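Local coordinates for extracellular haem-binding protein (Streptomyces reticuli, PDB 3FPW) that binds and probably degrades haem outside the cell, forming an oligomer needed for interaction with its cognate two-component sensor kinase, at residues 72-81 and 182-190; 84-92 and 102-113. All coordinates share one frame; numbering follows the deposited sequence.

Contact 1: residues 72-81 and 182-190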
# COMPACT_ATOMS: atom_id res chain seq x y z
N LYS A 72 -4.38 -14.96 -27.17
CA LYS A 72 -4.86 -14.70 -28.54
C LYS A 72 -5.72 -13.43 -28.55
O LYS A 72 -5.56 -12.58 -29.44
CB LYS A 72 -5.66 -15.92 -29.04
CG LYS A 72 -6.37 -15.76 -30.37
CD LYS A 72 -6.90 -17.11 -30.89
CE LYS A 72 -8.15 -17.57 -30.13
NZ LYS A 72 -8.92 -18.65 -30.86
N ALA A 73 -6.61 -13.30 -27.57
CA ALA A 73 -7.51 -12.16 -27.50
C ALA A 73 -6.72 -10.86 -27.22
O ALA A 73 -6.94 -9.82 -27.85
CB ALA A 73 -8.58 -12.38 -26.41
N ALA A 74 -5.80 -10.92 -26.27
CA ALA A 74 -5.02 -9.74 -25.94
C ALA A 74 -4.24 -9.28 -27.16
O ALA A 74 -4.22 -8.10 -27.48
CB ALA A 74 -4.07 -10.05 -24.79
N ARG A 75 -3.60 -10.22 -27.84
CA ARG A 75 -2.80 -9.90 -29.01
C ARG A 75 -3.67 -9.29 -30.10
O ARG A 75 -3.24 -8.37 -30.80
CB ARG A 75 -2.05 -11.16 -29.49
CG ARG A 75 -0.92 -11.52 -28.55
CD ARG A 75 -0.17 -12.74 -29.04
NE ARG A 75 0.66 -12.40 -30.20
CZ ARG A 75 0.86 -13.21 -31.23
NH1 ARG A 75 0.24 -14.38 -31.28
NH2 ARG A 75 1.64 -12.83 -32.23
N ALA A 76 -4.90 -9.78 -30.25
CA ALA A 76 -5.80 -9.25 -31.29
C ALA A 76 -6.19 -7.81 -30.99
O ALA A 76 -6.34 -7.00 -31.89
CB ALA A 76 -7.03 -10.12 -31.40
N ALA A 77 -6.35 -7.48 -29.72
CA ALA A 77 -6.68 -6.11 -29.35
C ALA A 77 -5.50 -5.21 -29.66
O ALA A 77 -5.67 -4.14 -30.22
CB ALA A 77 -7.07 -6.04 -27.87
N VAL A 78 -4.29 -5.64 -29.31
CA VAL A 78 -3.12 -4.83 -29.64
C VAL A 78 -3.02 -4.64 -31.15
O VAL A 78 -2.79 -3.54 -31.64
CB VAL A 78 -1.81 -5.45 -29.10
CG1 VAL A 78 -0.59 -4.71 -29.68
CG2 VAL A 78 -1.79 -5.41 -27.60
N GLU A 79 -3.19 -5.73 -31.89
CA GLU A 79 -3.06 -5.65 -33.35
C GLU A 79 -4.07 -4.70 -33.95
O GLU A 79 -3.74 -3.96 -34.88
CB GLU A 79 -3.17 -7.04 -33.97
CG GLU A 79 -1.93 -7.90 -33.69
CD GLU A 79 -2.17 -9.38 -33.95
OE1 GLU A 79 -3.15 -9.70 -34.67
OE2 GLU A 79 -1.39 -10.21 -33.44
N ALA A 80 -5.28 -4.70 -33.42
CA ALA A 80 -6.31 -3.79 -33.92
C ALA A 80 -5.92 -2.34 -33.64
O ALA A 80 -6.06 -1.47 -34.50
CB ALA A 80 -7.68 -4.11 -33.31
N ALA A 81 -5.41 -2.06 -32.45
CA ALA A 81 -4.92 -0.71 -32.18
C ALA A 81 -3.74 -0.33 -33.09
O ALA A 81 -3.67 0.79 -33.61
CB ALA A 81 -4.56 -0.57 -30.70
N TYR A 182 -11.17 -1.55 -29.53
CA TYR A 182 -10.06 -2.51 -29.62
C TYR A 182 -10.26 -3.70 -28.68
O TYR A 182 -9.88 -4.83 -29.00
CB TYR A 182 -8.73 -1.82 -29.34
CG TYR A 182 -8.49 -0.63 -30.24
CD1 TYR A 182 -8.75 -0.71 -31.60
CD2 TYR A 182 -7.97 0.54 -29.74
CE1 TYR A 182 -8.54 0.37 -32.43
CE2 TYR A 182 -7.75 1.63 -30.56
CZ TYR A 182 -8.03 1.53 -31.91
OH TYR A 182 -7.81 2.61 -32.75
N ALA A 183 -10.87 -3.45 -27.52
CA ALA A 183 -11.21 -4.54 -26.60
C ALA A 183 -12.17 -5.52 -27.29
O ALA A 183 -11.99 -6.72 -27.23
CB ALA A 183 -11.84 -4.01 -25.30
N ARG A 184 -13.19 -4.99 -27.96
CA ARG A 184 -14.12 -5.83 -28.69
C ARG A 184 -13.44 -6.60 -29.81
O ARG A 184 -13.82 -7.73 -30.11
CB ARG A 184 -15.27 -4.99 -29.26
CG ARG A 184 -16.27 -4.49 -28.21
CD ARG A 184 -17.54 -3.95 -28.89
NE ARG A 184 -17.24 -2.90 -29.86
CZ ARG A 184 -17.16 -1.61 -29.55
NH1 ARG A 184 -17.35 -1.21 -28.30
NH2 ARG A 184 -16.90 -0.71 -30.49
N ALA A 185 -12.45 -5.98 -30.46
CA ALA A 185 -11.69 -6.67 -31.50
C ALA A 185 -10.91 -7.85 -30.94
O ALA A 185 -10.77 -8.89 -31.60
CB ALA A 185 -10.73 -5.69 -32.19
N GLY A 186 -10.40 -7.70 -29.72
CA GLY A 186 -9.75 -8.81 -29.04
C GLY A 186 -10.73 -9.92 -28.68
O GLY A 186 -10.47 -11.09 -28.94
N ALA A 187 -11.87 -9.56 -28.11
CA ALA A 187 -12.87 -10.58 -27.79
C ALA A 187 -13.38 -11.32 -29.03
O ALA A 187 -13.71 -12.50 -28.96
CB ALA A 187 -14.05 -9.95 -27.08
N ALA A 188 -13.41 -10.60 -30.15
CA ALA A 188 -14.01 -11.13 -31.39
C ALA A 188 -13.32 -12.36 -31.93
O ALA A 188 -13.91 -13.10 -32.74
CB ALA A 188 -14.04 -10.03 -32.46
N VAL A 189 -12.07 -12.58 -31.54
CA VAL A 189 -11.34 -13.72 -32.05
C VAL A 189 -11.62 -14.98 -31.28
O VAL A 189 -11.15 -16.06 -31.68
CB VAL A 189 -9.83 -13.49 -32.11
CG1 VAL A 189 -9.53 -12.24 -32.93
CG2 VAL A 189 -9.28 -13.39 -30.70
N LEU A 190 -12.40 -14.86 -30.22
CA LEU A 190 -12.78 -16.01 -29.41
C LEU A 190 -14.11 -16.59 -29.88
O LEU A 190 -14.87 -15.93 -30.59
CB LEU A 190 -12.89 -15.61 -27.94
CG LEU A 190 -11.62 -15.03 -27.32
CD1 LEU A 190 -11.92 -14.57 -25.90
CD2 LEU A 190 -10.53 -16.07 -27.31
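Ala73 and Gly186 meet where helices 72-81 and 182-187 cross at 137°, their segment axes 7.0 Å apart, a close-packed, nearer antiparallel pair built on alanine and glycine. Backbone contacts set this closeness: Ala73 O lies 3.2 Å from Gly186 CA, and the CA atoms of Ala77 and Gly186 are 4.1 Å apart. A CB on Gly186 would clash with Ala73 O, so the bare backbone allows the approach. Two CA-H...O contacts accompany it, Ala73 CA to Gly186 O and Ala77 CA to Tyr182 O, each 3.5 Å.

Alanines, two branched side chains and the Lys72 stem make the apolar packing. Ala80 CB meets Ala185 CB at 3.6 Å, while the two branches of Val189 divide the work: CG1 touches Ala76 CB at 3.6 Å and CG2 lies against Lys72 CG and Ala73 CA. Leu190 brings CD1 to Ala73 CB. Lys72 and Val189 run alongside, pointing opposite ways, and the ammonium pairs with Glu58 of a second subunit.

Ala81 CA sits over the centre of the Tyr182 ring, 3.7 Å from its centroid, in a CH-pi contact 8° off the normal. With CG anti to the carbonyl carbon (chi1 -55°), the ring lies against Ala80 and Ala81, and its hydroxyl bonds to Asp84 and Arg86. A leucine here, lacking the hydroxyl, is likely to leave Asp84 and Arg86 without their shared partner and Ala81 CA without an aromatic face.

Both helices pack on the sheet: Ala73 and Ala187 on Ile168 and Ala183 on Val170 of strand 163-171, Ala74 and Val78 on strands 89-94 and 99-104.

Contact 2: residues 84-92 and 102-113. With PO4 (phosphate ion), chain F.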
# COMPACT_ATOMS: atom_id res chain seq x y z
N ASP A 84 -4.41 0.91 -36.53
CA ASP A 84 -4.91 2.29 -36.54
C ASP A 84 -3.88 3.30 -36.08
O ASP A 84 -4.18 4.49 -35.98
CB ASP A 84 -6.12 2.41 -35.62
CG ASP A 84 -7.30 1.64 -36.13
OD1 ASP A 84 -7.23 1.04 -37.23
OD2 ASP A 84 -8.32 1.65 -35.41
N GLY A 85 -2.67 2.85 -35.80
CA GLY A 85 -1.63 3.74 -35.31
C GLY A 85 -1.83 4.18 -33.88
O GLY A 85 -1.37 5.27 -33.49
N ARG A 86 -2.54 3.37 -33.10
CA ARG A 86 -2.76 3.66 -31.68
C ARG A 86 -1.80 2.86 -30.81
O ARG A 86 -1.28 1.81 -31.23
CB ARG A 86 -4.22 3.37 -31.25
CG ARG A 86 -5.14 4.61 -31.18
CD ARG A 86 -5.16 5.30 -32.51
NE ARG A 86 -5.93 6.55 -32.58
CZ ARG A 86 -7.16 6.63 -33.08
NH1 ARG A 86 -7.78 5.53 -33.49
NH2 ARG A 86 -7.77 7.82 -33.16
N HIS A 87 -1.56 3.36 -29.61
CA HIS A 87 -0.58 2.77 -28.70
C HIS A 87 -1.26 2.46 -27.39
O HIS A 87 -1.61 3.37 -26.66
CB HIS A 87 0.53 3.80 -28.47
CG HIS A 87 1.09 4.33 -29.74
ND1 HIS A 87 2.02 3.63 -30.47
CD2 HIS A 87 0.82 5.45 -30.44
CE1 HIS A 87 2.32 4.31 -31.56
NE2 HIS A 87 1.60 5.42 -31.57
N VAL A 88 -1.50 1.17 -27.11
CA VAL A 88 -2.39 0.81 -26.00
C VAL A 88 -1.74 -0.24 -25.13
O VAL A 88 -0.80 -0.91 -25.56
CB VAL A 88 -3.75 0.28 -26.48
CG1 VAL A 88 -4.47 1.34 -27.36
CG2 VAL A 88 -3.62 -1.10 -27.22
N SER A 89 -2.23 -0.35 -23.90
CA SER A 89 -1.97 -1.53 -23.10
C SER A 89 -3.25 -2.35 -23.06
O SER A 89 -4.36 -1.80 -23.15
CB SER A 89 -1.56 -1.16 -21.65
OG SER A 89 -0.33 -0.45 -21.60
N VAL A 90 -3.09 -3.66 -22.88
CA VAL A 90 -4.23 -4.57 -22.90
C VAL A 90 -4.09 -5.53 -21.73
O VAL A 90 -2.99 -6.01 -21.43
CB VAL A 90 -4.32 -5.35 -24.24
CG1 VAL A 90 -5.54 -6.27 -24.25
CG2 VAL A 90 -4.41 -4.39 -25.42
N ALA A 91 -5.20 -5.79 -21.05
CA ALA A 91 -5.18 -6.78 -19.97
C ALA A 91 -6.32 -7.75 -20.15
O ALA A 91 -7.43 -7.33 -20.53
CB ALA A 91 -5.30 -6.12 -18.61
N VAL A 92 -6.08 -9.01 -19.79
CA VAL A 92 -7.20 -9.95 -19.67
C VAL A 92 -7.26 -10.41 -18.22
O VAL A 92 -6.25 -10.88 -17.67
CB VAL A 92 -7.04 -11.16 -20.62
CG1 VAL A 92 -8.19 -12.16 -20.46
CG2 VAL A 92 -6.90 -10.70 -22.09
N THR A 102 -1.09 -9.47 -19.56
CA THR A 102 -0.95 -8.04 -19.85
C THR A 102 0.04 -7.85 -20.96
O THR A 102 1.03 -8.60 -21.07
CB THR A 102 -0.46 -7.21 -18.64
OG1 THR A 102 0.82 -7.67 -18.20
CG2 THR A 102 -1.46 -7.28 -17.51
N LEU A 103 -0.23 -6.84 -21.78
CA LEU A 103 0.67 -6.51 -22.89
C LEU A 103 0.74 -5.00 -22.92
O LEU A 103 -0.30 -4.33 -23.03
CB LEU A 103 0.07 -6.99 -24.19
CG LEU A 103 -0.17 -8.49 -24.39
CD1 LEU A 103 -0.85 -8.68 -25.76
CD2 LEU A 103 1.15 -9.24 -24.32
N ARG A 104 1.95 -4.45 -22.81
CA ARG A 104 2.12 -3.00 -22.87
C ARG A 104 2.57 -2.61 -24.28
O ARG A 104 3.71 -2.86 -24.66
CB ARG A 104 3.16 -2.54 -21.84
CG ARG A 104 3.27 -0.99 -21.74
CD ARG A 104 4.46 -0.57 -20.92
NE ARG A 104 4.37 -1.09 -19.57
CZ ARG A 104 4.01 -0.39 -18.50
NH1 ARG A 104 3.73 0.92 -18.62
NH2 ARG A 104 3.96 -0.99 -17.31
N GLY A 105 1.68 -1.98 -25.05
CA GLY A 105 2.03 -1.53 -26.39
C GLY A 105 3.21 -0.58 -26.47
O GLY A 105 3.44 0.24 -25.59
N ASP A 106 3.97 -0.67 -27.57
CA ASP A 106 5.05 0.28 -27.80
C ASP A 106 4.48 1.69 -27.79
O ASP A 106 3.52 1.96 -28.50
CB ASP A 106 5.71 0.01 -29.16
CG ASP A 106 6.30 -1.41 -29.30
OD1 ASP A 106 6.67 -2.03 -28.28
OD2 ASP A 106 6.40 -1.91 -30.44
N GLY A 107 5.04 2.56 -26.97
CA GLY A 107 4.61 3.95 -26.95
C GLY A 107 3.36 4.22 -26.14
O GLY A 107 2.88 5.35 -26.09
N ALA A 108 2.81 3.19 -25.50
CA ALA A 108 1.58 3.38 -24.72
C ALA A 108 1.84 4.26 -23.50
O ALA A 108 2.90 4.13 -22.86
CB ALA A 108 1.00 2.05 -24.31
N GLY A 109 0.91 5.16 -23.15
CA GLY A 109 1.12 6.02 -21.99
C GLY A 109 1.28 5.22 -20.71
O GLY A 109 0.78 4.11 -20.59
N PRO A 110 1.99 5.79 -19.72
CA PRO A 110 2.33 5.03 -18.54
C PRO A 110 1.12 4.77 -17.66
O PRO A 110 1.15 3.87 -16.82
CB PRO A 110 3.34 5.91 -17.83
CG PRO A 110 3.06 7.31 -18.30
CD PRO A 110 2.49 7.17 -19.70
N GLN A 111 0.06 5.55 -17.86
CA GLN A 111 -1.16 5.36 -17.09
C GLN A 111 -1.99 4.20 -17.66
O GLN A 111 -2.92 3.71 -17.02
CB GLN A 111 -2.01 6.64 -17.15
CG GLN A 111 -3.00 6.73 -18.30
CD GLN A 111 -2.42 6.77 -19.71
OE1 GLN A 111 -3.16 6.55 -20.69
NE2 GLN A 111 -1.13 7.01 -19.84
N SER A 112 -1.66 3.77 -18.88
CA SER A 112 -2.53 2.82 -19.58
C SER A 112 -2.50 1.40 -19.02
O SER A 112 -3.48 0.69 -19.15
CB SER A 112 -2.24 2.80 -21.09
OG SER A 112 -0.95 2.27 -21.31
N TYR A 113 -1.41 1.01 -18.37
CA TYR A 113 -1.23 -0.38 -17.98
C TYR A 113 -2.21 -0.75 -16.87
O TYR A 113 -3.02 -1.69 -17.01
CB TYR A 113 0.21 -0.57 -17.52
CG TYR A 113 0.57 -2.00 -17.25
CD1 TYR A 113 0.54 -2.48 -15.96
CD2 TYR A 113 0.99 -2.86 -18.28
CE1 TYR A 113 0.88 -3.78 -15.68
CE2 TYR A 113 1.36 -4.17 -17.99
CZ TYR A 113 1.28 -4.61 -16.69
OH TYR A 113 1.64 -5.89 -16.33
P PO4 F . 8.72 2.01 -26.38
O1 PO4 F . 8.99 2.78 -27.66
O2 PO4 F . 9.75 2.36 -25.31
O3 PO4 F . 7.35 2.35 -25.84
O4 PO4 F . 8.80 0.52 -26.68
O HOH W 1 -1.04 5.92 -25.05
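Ser89 OG points at Ser112 OG and donates a 2.8 Å hydrogen bond, tying strand 89-92 to the type I turn from Gly109 to Ser112. Ser112 OG in turn donates to Gly109 O, in the carbonyl plane; with chi1 67° the hydroxyl folds back over its own turn. Gly109 O also accepts from Ser112 N, so two donors grip it. Arg104 CG packs 3.6 Å from Ser89 OG, and Arg104 NH2 stands 3.5 Å above one face of the Tyr113 ring, near its edge rather than its middle, while Arg104 NE bonds to Thr99 O of a third subunit. Tyr113 OH shares a hydrogen bond with Thr102 OG1.

His87 meets the type II turn 105-108. Its ND1 donates to Asp106 O at 3.0 Å, a bent bond (135°) with the oxygen 25° out of the ring plane. Gly107 N binds a phosphate ion, probably from the crystallisation liquor, through O3 at 2.6 Å.

Val90 and Leu103 form an antiparallel hydrogen-bonded pair, Val90 N to Leu103 O and Leu103 N to Val90 O, 2.9 Å each. Their side chains face helix 67-83; strand 89-94 also pairs with strand 163-171, and Thr102 and Leu103 carry the sheet into the third subunit.

Overall arrangement
From the N terminus, helix 67-83 supplies the first half of contact 1 and turns directly into the 84-92 segment of contact 2. Contact 2 closes a short loop, the hairpin of strands 89-94 and 99-104, and carries on to the start of helix 112-126. The chain then runs through helix 130-135 and strands 155-160 and 163-171 before helix 176-187 returns to close contact 1, a long loop that encloses contact 2. The two join where Ala81 O meets Arg86 N, Val78 packs on Val90 and Ala74 CB meets Leu103 CD1. Together they tie the helix pair to one face of the sheet and the turn before helix 112-126 to the other.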